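Side-chain contacts in 5'-methylthioadenosine nucleosidase / s-adenosylhomocysteine nucleosidase (Brucella melitensis bv. 1, PDB 4PR3), which belongs to the phosphorylase superfamily, a nucleosidase by name, and binds adenine in a pocket of its alpha/beta fold: residues K31-V36 / R223-G228; K49-L54 / G216-V221; V61-N66 / T170-R175; R109-S114 / V122-D127. All blocks are in the same frame, centred on the assembly; numbering follows the deposited sequence.

Interaction 1: K31-V36 / R223-G228; sequences KRLLYV and RAVADG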
loop_
_atom_site.group_PDB
_atom_site.type_symbol
_atom_site.label_atom_id
_atom_site.label_comp_id
_atom_site.label_asym_id
_atom_site.label_seq_id
_atom_site.Cartn_x
_atom_site.Cartn_y
_atom_site.Cartn_z
ATOM N N LYS A 31 16.590 16.584 -17.583
ATOM C CA LYS A 31 16.047 15.877 -16.428
ATOM C C LYS A 31 15.062 14.801 -16.876
ATOM O O LYS A 31 14.323 14.987 -17.844
ATOM C CB LYS A 31 15.355 16.853 -15.472
ATOM C CG LYS A 31 16.244 17.977 -14.970
ATOM C CD LYS A 31 17.448 17.449 -14.208
ATOM C CE LYS A 31 18.337 18.592 -13.736
ATOM N NZ LYS A 31 19.595 18.112 -13.096
ATOM N N ARG A 32 15.051 13.676 -16.172
ATOM C CA ARG A 32 14.173 12.568 -16.541
ATOM C C ARG A 32 12.920 12.500 -15.667
ATOM O O ARG A 32 13.003 12.303 -14.456
ATOM C CB ARG A 32 14.938 11.245 -16.500
ATOM C CG ARG A 32 14.900 10.475 -17.812
ATOM C CD ARG A 32 16.157 9.649 -17.990
ATOM N NE ARG A 32 16.746 9.288 -16.705
ATOM C CZ ARG A 32 17.781 8.466 -16.563
ATOM N NH1 ARG A 32 18.337 7.909 -17.632
ATOM N NH2 ARG A 32 18.255 8.198 -15.352
ATOM N N LEU A 33 11.760 12.668 -16.300
ATOM C CA LEU A 33 10.485 12.708 -15.593
ATOM C C LEU A 33 9.645 11.463 -15.852
ATOM O O LEU A 33 9.561 10.978 -16.982
ATOM C CB LEU A 33 9.682 13.942 -16.007
ATOM C CG LEU A 33 10.375 15.301 -15.952
ATOM C CD1 LEU A 33 9.363 16.409 -16.177
ATOM C CD2 LEU A 33 11.085 15.483 -14.629
ATOM N N LEU A 34 9.019 10.955 -14.797
ATOM C CA LEU A 34 8.166 9.777 -14.893
ATOM C C LEU A 34 6.743 10.087 -14.425
ATOM O O LEU A 34 6.520 10.423 -13.264
ATOM C CB LEU A 34 8.757 8.632 -14.069
ATOM C CG LEU A 34 7.936 7.345 -14.006
ATOM C CD1 LEU A 34 7.723 6.790 -15.405
ATOM C CD2 LEU A 34 8.614 6.321 -13.105
ATOM N N TYR A 35 5.782 9.978 -15.335
ATOM C CA TYR A 35 4.391 10.243 -14.995
ATOM C C TYR A 35 3.666 8.952 -14.647
ATOM O O TYR A 35 3.745 7.968 -15.384
ATOM C CB TYR A 35 3.678 10.942 -16.153
ATOM C CG TYR A 35 4.224 12.313 -16.465
ATOM C CD1 TYR A 35 5.344 12.467 -17.273
ATOM C CD2 TYR A 35 3.624 13.455 -15.952
ATOM C CE1 TYR A 35 5.850 13.719 -17.562
ATOM C CE2 TYR A 35 4.121 14.712 -16.238
ATOM C CZ TYR A 35 5.235 14.838 -17.043
ATOM O OH TYR A 35 5.740 16.087 -17.330
ATOM N N VAL A 36 2.967 8.953 -13.517
ATOM C CA VAL A 36 2.200 7.788 -13.108
ATOM C C VAL A 36 0.722 8.130 -12.945
ATOM O O VAL A 36 0.368 9.208 -12.467
ATOM C CB VAL A 36 2.763 7.146 -11.816
ATOM C CG1 VAL A 36 4.254 6.887 -11.963
ATOM C CG2 VAL A 36 2.496 8.023 -10.609
ATOM N N ARG A 223 7.963 23.354 -17.634
ATOM C CA ARG A 223 8.627 24.640 -17.735
ATOM C C ARG A 223 9.386 24.947 -16.450
ATOM O O ARG A 223 10.506 25.459 -16.486
ATOM C CB ARG A 223 7.618 25.745 -18.027
ATOM C CG ARG A 223 8.214 27.137 -17.968
ATOM C CD ARG A 223 9.347 27.302 -18.976
ATOM N NE ARG A 223 10.007 28.600 -18.837
ATOM C CZ ARG A 223 9.520 29.740 -19.319
ATOM N NH1 ARG A 223 8.362 29.743 -19.970
ATOM N NH2 ARG A 223 10.186 30.876 -19.147
ATOM N N ALA A 224 8.777 24.625 -15.315
ATOM C CA ALA A 224 9.412 24.855 -14.024
ATOM C C ALA A 224 10.642 23.971 -13.849
ATOM O O ALA A 224 11.628 24.382 -13.240
ATOM C CB ALA A 224 8.420 24.629 -12.887
ATOM N N VAL A 225 10.579 22.754 -14.385
ATOM C CA VAL A 225 11.711 21.837 -14.319
ATOM C C VAL A 225 12.884 22.432 -15.088
ATOM O O VAL A 225 14.020 22.427 -14.612
ATOM C CB VAL A 225 11.354 20.438 -14.867
ATOM C CG1 VAL A 225 12.610 19.602 -15.076
ATOM C CG2 VAL A 225 10.394 19.730 -13.926
ATOM N N ALA A 226 12.594 22.969 -16.268
ATOM C CA ALA A 226 13.608 23.646 -17.068
ATOM C C ALA A 226 14.148 24.879 -16.345
ATOM O O ALA A 226 15.287 25.285 -16.567
ATOM C CB ALA A 226 13.042 24.028 -18.426
ATOM N N ASP A 227 13.331 25.452 -15.461
ATOM C CA ASP A 227 13.706 26.649 -14.714
ATOM C C ASP A 227 14.449 26.303 -13.431
ATOM O O ASP A 227 14.768 27.187 -12.637
ATOM C CB ASP A 227 12.476 27.488 -14.365
ATOM C CG ASP A 227 11.834 28.122 -15.578
ATOM O OD1 ASP A 227 12.481 28.163 -16.643
ATOM O OD2 ASP A 227 10.683 28.591 -15.459
ATOM N N GLY A 228 14.722 25.019 -13.223
ATOM C CA GLY A 228 15.479 24.601 -12.057
ATOM C C GLY A 228 14.662 24.190 -10.847
ATOM O O GLY A 228 15.139 24.295 -9.717
#
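With chi1 of V225 at 167°, CG1 stands opposite its backbone N while CG2 lies beside that N, so the two methyls fork toward different residues of strand 31-37. CG1 meets the base of the K31 side chain, at 3.9 Å from K31 CB and 4.0 Å from K31 CG. CG2 takes the other branch of the contact and rests 4.1 Å from L33 CD1, the leucine and valine side chains passing each other in opposite directions. K31 starts out toward the helix, but a bend at chi2 (-60°) turns the chain, and its ammonium end leads away from V225. Only aliphatic carbons therefore meet, and no hydrogen bond crosses between the segments. G228, at positive phi, forms a Schellman motif with bonds back into the last turn, among them G228 N to V225 O at 3.0 Å. On the exposed side of this turn, R223 NE and D227 OD1 form a salt bridge whose hydrogen bond is weak. V225 thus sets the C-terminal end of helix 207-226 against the start of strand 31-37, where L33 also packs on V28 of strand 26-28 and on L83 and I85 of strand 83-91.

Interaction 2: K49-L54 / G216-V221; sequences KLFTPL and GAVARV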
loop_
_atom_site.group_PDB
_atom_site.type_symbol
_atom_site.label_atom_id
_atom_site.label_comp_id
_atom_site.label_asym_id
_atom_site.label_seq_id
_atom_site.Cartn_x
_atom_site.Cartn_y
_atom_site.Cartn_z
ATOM N N LYS A 49 -0.812 13.939 -25.616
ATOM C CA LYS A 49 0.159 14.715 -26.376
ATOM C C LYS A 49 1.449 14.931 -25.586
ATOM O O LYS A 49 2.537 14.960 -26.157
ATOM C CB LYS A 49 -0.438 16.059 -26.813
ATOM C CG LYS A 49 -1.461 15.943 -27.941
ATOM C CD LYS A 49 -1.915 17.308 -28.459
ATOM C CE LYS A 49 -2.877 17.990 -27.493
ATOM N NZ LYS A 49 -3.413 19.278 -28.029
ATOM N N LEU A 50 1.321 15.072 -24.269
ATOM C CA LEU A 50 2.459 15.394 -23.407
ATOM C C LEU A 50 3.351 14.212 -23.011
ATOM O O LEU A 50 4.573 14.337 -23.007
ATOM C CB LEU A 50 1.981 16.137 -22.158
ATOM C CG LEU A 50 1.228 17.439 -22.439
ATOM C CD1 LEU A 50 0.636 18.007 -21.164
ATOM C CD2 LEU A 50 2.144 18.452 -23.101
ATOM N N PHE A 51 2.750 13.073 -22.670
ATOM C CA PHE A 51 3.533 11.941 -22.174
ATOM C C PHE A 51 2.821 10.595 -22.267
ATOM O O PHE A 51 1.648 10.519 -22.636
ATOM C CB PHE A 51 3.920 12.183 -20.712
ATOM C CG PHE A 51 2.745 12.430 -19.808
ATOM C CD1 PHE A 51 2.035 11.373 -19.261
ATOM C CD2 PHE A 51 2.346 13.722 -19.506
ATOM C CE1 PHE A 51 0.946 11.601 -18.437
ATOM C CE2 PHE A 51 1.260 13.955 -18.684
ATOM C CZ PHE A 51 0.560 12.894 -18.146
ATOM N N THR A 52 3.549 9.539 -21.908
ATOM C CA THR A 52 2.978 8.204 -21.752
ATOM C C THR A 52 3.129 7.754 -20.300
ATOM O O THR A 52 4.241 7.501 -19.835
ATOM C CB THR A 52 3.661 7.172 -22.669
ATOM O OG1 THR A 52 3.649 7.641 -24.021
ATOM C CG2 THR A 52 2.937 5.834 -22.592
ATOM N N PRO A 53 2.005 7.666 -19.575
ATOM C CA PRO A 53 2.003 7.329 -18.148
ATOM C C PRO A 53 2.213 5.847 -17.853
ATOM O O PRO A 53 1.759 4.983 -18.601
ATOM C CB PRO A 53 0.600 7.745 -17.703
ATOM C CG PRO A 53 -0.236 7.555 -18.917
ATOM C CD PRO A 53 0.646 7.914 -20.085
ATOM N N LEU A 54 2.902 5.573 -16.751
ATOM C CA LEU A 54 2.936 4.246 -16.162
ATOM C C LEU A 54 1.608 4.045 -15.433
ATOM O O LEU A 54 1.214 4.877 -14.612
ATOM C CB LEU A 54 4.080 4.160 -15.155
ATOM C CG LEU A 54 4.873 2.860 -15.019
ATOM C CD1 LEU A 54 5.464 2.767 -13.621
ATOM C CD2 LEU A 54 4.030 1.631 -15.341
ATOM N N GLY A 216 -2.608 21.504 -18.985
ATOM C CA GLY A 216 -2.131 22.858 -18.795
ATOM C C GLY A 216 -1.187 22.943 -17.613
ATOM O O GLY A 216 -0.164 23.623 -17.671
ATOM N N ALA A 217 -1.527 22.241 -16.537
ATOM C CA ALA A 217 -0.684 22.208 -15.348
ATOM C C ALA A 217 0.640 21.506 -15.627
ATOM O O ALA A 217 1.690 21.945 -15.162
ATOM C CB ALA A 217 -1.412 21.530 -14.200
ATOM N N VAL A 218 0.584 20.416 -16.386
ATOM C CA VAL A 218 1.782 19.656 -16.735
ATOM C C VAL A 218 2.755 20.523 -17.524
ATOM O O VAL A 218 3.962 20.501 -17.273
ATOM C CB VAL A 218 1.432 18.369 -17.521
ATOM C CG1 VAL A 218 2.666 17.777 -18.182
ATOM C CG2 VAL A 218 0.780 17.352 -16.600
ATOM N N ALA A 219 2.220 21.298 -18.462
ATOM C CA ALA A 219 3.014 22.255 -19.224
ATOM C C ALA A 219 3.764 23.232 -18.314
ATOM O O ALA A 219 4.925 23.558 -18.563
ATOM C CB ALA A 219 2.135 23.009 -20.203
ATOM N N ARG A 220 3.103 23.690 -17.256
ATOM C CA ARG A 220 3.727 24.629 -16.330
ATOM C C ARG A 220 4.790 23.958 -15.464
ATOM O O ARG A 220 5.766 24.593 -15.066
ATOM C CB ARG A 220 2.678 25.307 -15.445
ATOM C CG ARG A 220 1.498 25.862 -16.220
ATOM C CD ARG A 220 0.582 26.677 -15.333
ATOM N NE ARG A 220 1.126 28.007 -15.094
ATOM C CZ ARG A 220 0.794 29.084 -15.796
ATOM N NH1 ARG A 220 -0.091 28.989 -16.781
ATOM N NH2 ARG A 220 1.343 30.255 -15.510
ATOM N N VAL A 221 4.602 22.676 -15.172
ATOM C CA VAL A 221 5.571 21.941 -14.369
ATOM C C VAL A 221 6.850 21.681 -15.160
ATOM O O VAL A 221 7.952 21.913 -14.661
ATOM C CB VAL A 221 5.002 20.603 -13.847
ATOM C CG1 VAL A 221 6.077 19.823 -13.106
ATOM C CG2 VAL A 221 3.803 20.853 -12.942
#
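L50 lays its CD1 methyl against the branch point of V218, 3.6 Å from V218 CG1 and 3.7 Å from V218 CB. The two side chains run past one another in opposite directions, so the leucine meets the valine along its flank. F51, the next residue, comes to the same valine from another angle. Its CG sits between its own backbone N and carbonyl carbon (chi1 56°), which brings the far edge of the ring to the helix: F51 CE2 is 4.0 Å from V218 CG2 and 4.1 Å from V218 CG1. CG2 lies near the plane of the ring, so the valine touches a phenyl edge and not a face. V218 CG1 is accordingly shared by L50 and F51, while CG2 meets the phenylalanine. No polar atom takes part across the segments, and the contact rests on these three apolar side chains.

The surroundings continue in the same vein. The F51 ring stacks with Y35 of strand 31-37 and also touches L87 of strand 83-91. V218 reaches Y35, L87 and, on strand 184-192, L187, so one buried valine joins three strands to the end of helix 45-50. The backbone on the F51 side is held by polar bonds, F51 O accepting from Y43 OH and L50 O from K26 NZ. Helix 207-226 packed on one side of the mixed sheet is an ordinary helix-on-sheet contact of an alpha/beta fold, here that of the phosphorylase superfamily.

Interaction 3: V61-N66 / T170-R175; sequences VEAAVN and TYACLR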
loop_
_atom_site.group_PDB
_atom_site.type_symbol
_atom_site.label_atom_id
_atom_site.label_comp_id
_atom_site.label_asym_id
_atom_site.label_seq_id
_atom_site.Cartn_x
_atom_site.Cartn_y
_atom_site.Cartn_z
ATOM N N VAL A 61 -2.658 0.047 -1.858
ATOM C CA VAL A 61 -1.877 -1.186 -1.963
ATOM C C VAL A 61 -1.406 -1.451 -3.395
ATOM O O VAL A 61 -0.238 -1.780 -3.615
ATOM C CB VAL A 61 -2.646 -2.409 -1.409
ATOM C CG1 VAL A 61 -1.962 -3.712 -1.812
ATOM C CG2 VAL A 61 -2.763 -2.311 0.100
ATOM N N GLU A 62 -2.307 -1.291 -4.360
ATOM C CA GLU A 62 -1.950 -1.467 -5.767
ATOM C C GLU A 62 -0.906 -0.447 -6.191
ATOM O O GLU A 62 0.048 -0.779 -6.892
ATOM C CB GLU A 62 -3.181 -1.358 -6.672
ATOM C CG GLU A 62 -4.188 -2.480 -6.488
ATOM C CD GLU A 62 -3.536 -3.848 -6.492
ATOM O OE1 GLU A 62 -2.810 -4.157 -7.463
ATOM O OE2 GLU A 62 -3.740 -4.609 -5.518
ATOM N N ALA A 63 -1.092 0.793 -5.753
ATOM C CA ALA A 63 -0.177 1.879 -6.084
ATOM C C ALA A 63 1.207 1.650 -5.492
ATOM O O ALA A 63 2.221 1.848 -6.166
ATOM C CB ALA A 63 -0.737 3.205 -5.605
ATOM N N ALA A 64 1.244 1.235 -4.229
ATOM C CA ALA A 64 2.504 0.984 -3.544
ATOM C C ALA A 64 3.263 -0.185 -4.165
ATOM O O ALA A 64 4.461 -0.091 -4.408
ATOM C CB ALA A 64 2.262 0.727 -2.070
ATOM N N VAL A 65 2.559 -1.283 -4.421
ATOM C CA VAL A 65 3.194 -2.472 -4.969
ATOM C C VAL A 65 3.731 -2.225 -6.379
ATOM O O VAL A 65 4.885 -2.537 -6.673
ATOM C CB VAL A 65 2.236 -3.687 -4.968
ATOM C CG1 VAL A 65 2.831 -4.843 -5.764
ATOM C CG2 VAL A 65 1.929 -4.127 -3.544
ATOM N N ASN A 66 2.899 -1.650 -7.240
ATOM C CA ASN A 66 3.289 -1.403 -8.625
ATOM C C ASN A 66 4.409 -0.378 -8.797
ATOM O O ASN A 66 5.306 -0.570 -9.615
ATOM C CB ASN A 66 2.076 -1.004 -9.469
ATOM C CG ASN A 66 1.158 -2.175 -9.759
ATOM O OD1 ASN A 66 1.603 -3.321 -9.855
ATOM N ND2 ASN A 66 -0.134 -1.892 -9.900
ATOM N N THR A 170 -1.885 8.835 -4.089
ATOM C CA THR A 170 -0.699 9.669 -3.892
ATOM C C THR A 170 0.193 9.343 -2.691
ATOM O O THR A 170 1.408 9.256 -2.848
ATOM C CB THR A 170 -1.100 11.153 -3.828
ATOM O OG1 THR A 170 -1.831 11.494 -5.011
ATOM C CG2 THR A 170 0.126 12.048 -3.718
ATOM N N TYR A 171 -0.384 9.151 -1.508
ATOM C CA TYR A 171 0.436 8.838 -0.335
ATOM C C TYR A 171 1.233 7.547 -0.529
ATOM O O TYR A 171 2.359 7.424 -0.054
ATOM C CB TYR A 171 -0.405 8.752 0.943
ATOM C CG TYR A 171 0.400 8.357 2.161
ATOM C CD1 TYR A 171 1.015 9.320 2.953
ATOM C CD2 TYR A 171 0.552 7.021 2.515
ATOM C CE1 TYR A 171 1.760 8.961 4.060
ATOM C CE2 TYR A 171 1.293 6.655 3.614
ATOM C CZ TYR A 171 1.895 7.626 4.384
ATOM O OH TYR A 171 2.633 7.253 5.483
ATOM N N ALA A 172 0.637 6.583 -1.218
ATOM C CA ALA A 172 1.327 5.336 -1.510
ATOM C C ALA A 172 2.484 5.578 -2.479
ATOM O O ALA A 172 3.526 4.926 -2.390
ATOM C CB ALA A 172 0.358 4.316 -2.073
ATOM N N CYS A 173 2.294 6.517 -3.402
ATOM C CA CYS A 173 3.348 6.889 -4.339
ATOM C C CYS A 173 4.509 7.530 -3.598
ATOM O O CYS A 173 5.673 7.259 -3.895
ATOM C CB CYS A 173 2.819 7.863 -5.391
ATOM S SG CYS A 173 1.564 7.175 -6.489
ATOM N N LEU A 174 4.177 8.377 -2.629
ATOM C CA LEU A 174 5.171 9.100 -1.851
ATOM C C LEU A 174 6.113 8.159 -1.119
ATOM O O LEU A 174 7.334 8.298 -1.209
ATOM C CB LEU A 174 4.491 10.028 -0.847
ATOM C CG LEU A 174 5.461 10.863 -0.009
ATOM C CD1 LEU A 174 6.324 11.729 -0.915
ATOM C CD2 LEU A 174 4.715 11.714 0.998
ATOM N N ARG A 175 5.542 7.205 -0.390
ATOM C CA ARG A 175 6.339 6.262 0.388
ATOM C C ARG A 175 7.225 5.420 -0.516
ATOM O O ARG A 175 8.335 5.056 -0.139
ATOM C CB ARG A 175 5.441 5.373 1.246
ATOM C CG ARG A 175 4.634 6.135 2.277
ATOM C CD ARG A 175 5.529 6.866 3.272
ATOM N NE ARG A 175 6.376 5.945 4.024
ATOM C CZ ARG A 175 7.704 5.928 3.965
ATOM N NH1 ARG A 175 8.351 6.794 3.195
ATOM N NH2 ARG A 175 8.386 5.046 4.683
#
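Helices 60-76 and 170-180 come so close that A64 CA and A172 CA are 4.9 Å apart. This is close helix-helix packing through alanines, within the alpha/beta fold of the phosphorylase superfamily. A172 points its methyl at the other helix and meets two consecutive residues there. On one side A172 CB is 3.9 Å from A63 CB, and A63 likewise aims its methyl at the partner helix. A64 meets it too, its CB lying 4.1 Å from A172 CB. With nothing longer than a methyl between them, the two backbones can approach to this distance; no hydrogen bond joins the segments, and all three alanines are buried.

Other faces of the two helices meet the second subunit. E62 is salt-bridged through OE2 to NE of the second subunit's R175, the reciprocal pair forms as well, and A64 and V65 pack against V65 and A64 of the second subunit. The helix pair therefore lies at the dimer interface. At the start of helix 170-180, T170 OG1 is hydrogen-bonded to D167 OD2, D167 being a residue of the adenine pocket, while the A63 side chain is about 12 Å from the bound adenine. The A172 methyl also lies beside the main chain of helix 60-76, A172 CB being 3.9 Å from A64 N.

Interaction 4: R109-S114 / V122-D127; sequences RDMDAS and VTPFLD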
loop_
_atom_site.group_PDB
_atom_site.type_symbol
_atom_site.label_atom_id
_atom_site.label_comp_id
_atom_site.label_asym_id
_atom_site.label_seq_id
_atom_site.Cartn_x
_atom_site.Cartn_y
_atom_site.Cartn_z
ATOM N N ARG A 109 -5.378 8.469 5.340
ATOM C CA ARG A 109 -6.538 8.481 6.234
ATOM C C ARG A 109 -6.936 7.096 6.731
ATOM O O ARG A 109 -7.728 6.973 7.666
ATOM C CB ARG A 109 -7.732 9.179 5.578
ATOM C CG ARG A 109 -8.182 8.540 4.288
ATOM C CD ARG A 109 -9.437 9.194 3.746
ATOM N NE ARG A 109 -9.869 8.550 2.511
ATOM C CZ ARG A 109 -9.477 8.918 1.298
ATOM N NH1 ARG A 109 -8.648 9.942 1.147
ATOM N NH2 ARG A 109 -9.922 8.267 0.234
ATOM N N ASP A 110 -6.382 6.057 6.116
ATOM C CA ASP A 110 -6.678 4.694 6.534
ATOM C C ASP A 110 -5.879 4.303 7.766
ATOM O O ASP A 110 -6.150 3.280 8.386
ATOM C CB ASP A 110 -6.397 3.704 5.404
ATOM C CG ASP A 110 -7.345 3.867 4.239
ATOM O OD1 ASP A 110 -8.423 4.468 4.434
ATOM O OD2 ASP A 110 -7.015 3.390 3.132
HETATM N N MSE A 111 -4.904 5.129 8.128
HETATM C CA MSE A 111 -4.002 4.807 9.226
HETATM C C MSE A 111 -4.505 5.393 10.536
HETATM O O MSE A 111 -4.489 6.608 10.719
HETATM C CB MSE A 111 -2.611 5.373 8.922
HETATM C CG MSE A 111 -1.630 5.323 10.082
HETATM SE SE MSE A 111 -1.023 3.515 10.475
HETATM C CE MSE A 111 -2.003 3.206 12.101
ATOM N N ASP A 112 -4.970 4.530 11.438
ATOM C CA ASP A 112 -5.306 4.962 12.790
ATOM C C ASP A 112 -4.690 4.027 13.833
ATOM O O ASP A 112 -5.147 2.902 14.013
ATOM C CB ASP A 112 -6.828 4.993 12.952
ATOM C CG ASP A 112 -7.272 5.759 14.184
ATOM O OD1 ASP A 112 -6.405 6.145 14.997
ATOM O OD2 ASP A 112 -8.494 5.968 14.342
ATOM N N ALA A 113 -3.662 4.508 14.527
ATOM C CA ALA A 113 -3.048 3.778 15.636
ATOM C C ALA A 113 -3.481 4.293 17.009
ATOM O O ALA A 113 -2.971 3.841 18.032
ATOM C CB ALA A 113 -1.532 3.777 15.515
ATOM N N SER A 114 -4.395 5.261 17.023
ATOM C CA SER A 114 -4.801 5.936 18.263
ATOM C C SER A 114 -5.199 5.069 19.474
ATOM O O SER A 114 -4.912 5.457 20.608
ATOM C CB SER A 114 -5.856 7.019 17.993
ATOM O OG SER A 114 -6.912 6.528 17.194
ATOM N N VAL A 122 -0.847 8.898 11.953
ATOM C CA VAL A 122 0.580 8.648 12.123
ATOM C C VAL A 122 0.884 7.152 12.142
ATOM O O VAL A 122 0.199 6.377 12.814
ATOM C CB VAL A 122 1.120 9.309 13.411
ATOM C CG1 VAL A 122 2.586 8.973 13.616
ATOM C CG2 VAL A 122 0.925 10.816 13.351
ATOM N N THR A 123 1.909 6.756 11.394
ATOM C CA THR A 123 2.326 5.363 11.322
ATOM C C THR A 123 3.428 5.059 12.342
ATOM O O THR A 123 4.443 5.753 12.394
ATOM C CB THR A 123 2.820 5.007 9.907
ATOM O OG1 THR A 123 1.783 5.272 8.955
ATOM C CG2 THR A 123 3.215 3.542 9.824
ATOM N N PRO A 124 3.223 4.017 13.162
ATOM C CA PRO A 124 4.197 3.551 14.156
ATOM C C PRO A 124 5.550 3.173 13.553
ATOM O O PRO A 124 5.607 2.669 12.429
ATOM C CB PRO A 124 3.526 2.305 14.739
ATOM C CG PRO A 124 2.075 2.553 14.560
ATOM C CD PRO A 124 1.953 3.275 13.254
ATOM N N PHE A 125 6.617 3.426 14.311
ATOM C CA PHE A 125 7.988 3.056 13.938
ATOM C C PHE A 125 8.459 3.701 12.641
ATOM O O PHE A 125 9.374 3.209 11.984
ATOM C CB PHE A 125 8.146 1.535 13.854
ATOM C CG PHE A 125 7.871 0.827 15.146
ATOM C CD1 PHE A 125 8.835 0.777 16.141
ATOM C CD2 PHE A 125 6.650 0.211 15.367
ATOM C CE1 PHE A 125 8.586 0.126 17.332
ATOM C CE2 PHE A 125 6.393 -0.443 16.559
ATOM C CZ PHE A 125 7.362 -0.485 17.543
ATOM N N LEU A 126 7.837 4.815 12.287
ATOM C CA LEU A 126 8.195 5.538 11.081
ATOM C C LEU A 126 8.246 7.007 11.440
ATOM O O LEU A 126 7.268 7.554 11.957
ATOM C CB LEU A 126 7.146 5.304 9.996
ATOM C CG LEU A 126 7.357 6.024 8.664
ATOM C CD1 LEU A 126 8.638 5.549 7.997
ATOM C CD2 LEU A 126 6.162 5.822 7.745
ATOM N N ASP A 127 9.368 7.664 11.168
ATOM C CA ASP A 127 9.450 9.052 11.562
ATOM C C ASP A 127 8.943 9.823 10.364
ATOM O O ASP A 127 9.667 10.061 9.398
ATOM C CB ASP A 127 10.910 9.418 11.845
ATOM C CG ASP A 127 11.053 10.650 12.720
ATOM O OD1 ASP A 127 10.283 10.789 13.693
ATOM O OD2 ASP A 127 11.947 11.478 12.438
HETATM O O HOH W 1 -2.297 6.679 14.100
#
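The long connection between strands 100-108 and 132-133 folds back on itself here, with M111 and A113 of its first limb packed on V122, T123 and P124 of its second. M111 is modelled as selenomethionine and is the main bridge. Its CG stands opposite the backbone N (chi1 170°), and a bend at chi2 (72°) swings the selenium over the second limb. M111 CG lies 3.5 Å from V122 O and 3.6 Å from T123 OG1, the methionine and threonine side chains crossing at about a right angle. Further along, M111 SE reaches P124 CD at 4.1 Å. A113 adds its methyl, with A113 CB 3.9 Å from P124 CG, so the proline ring is met by both residues.

No direct hydrogen bond spans the limbs, but a water does: A113 N donates to it at 2.6 Å, and the water in turn donates to V122 O at 2.8 Å. V122 O thus has a polar partner as well as the methionine beside it. Nearby, R109 NH2 bonds to the carbonyl O of N151, an adenine-pocket residue, D112 makes backbone hydrogen bonds to the second subunit, and T123 packs on Y171. The contact runs into a type II beta turn, T123 to L126, whose first two residues meet M111: a loop between two strands, closed by apolar packing and one bridging water, at the dimer interface.

How the interactions relate
From the N terminus, segment 31-36 opens the widest loop, which interaction 1 closes only at 223-228. Interaction 2 opens next, at 49-54, and closes on the same helix at 216-221, so it lies within the first. Interaction 3 runs from 61-66 to 170-175 inside that, and interaction 4, 109-114 to 122-127, is a short loop innermost of all; none cross. Interactions 1 and 2 adjoin through Y35, whose O has a probable hydrogen bond from L54 N, and together fix helix 207-226 to one side of the sheet. Interactions 3 and 4 meet where R175 packs on L126, and both touch the second subunit. Interaction 4 lies across the chain's centre from interactions 1 and 2.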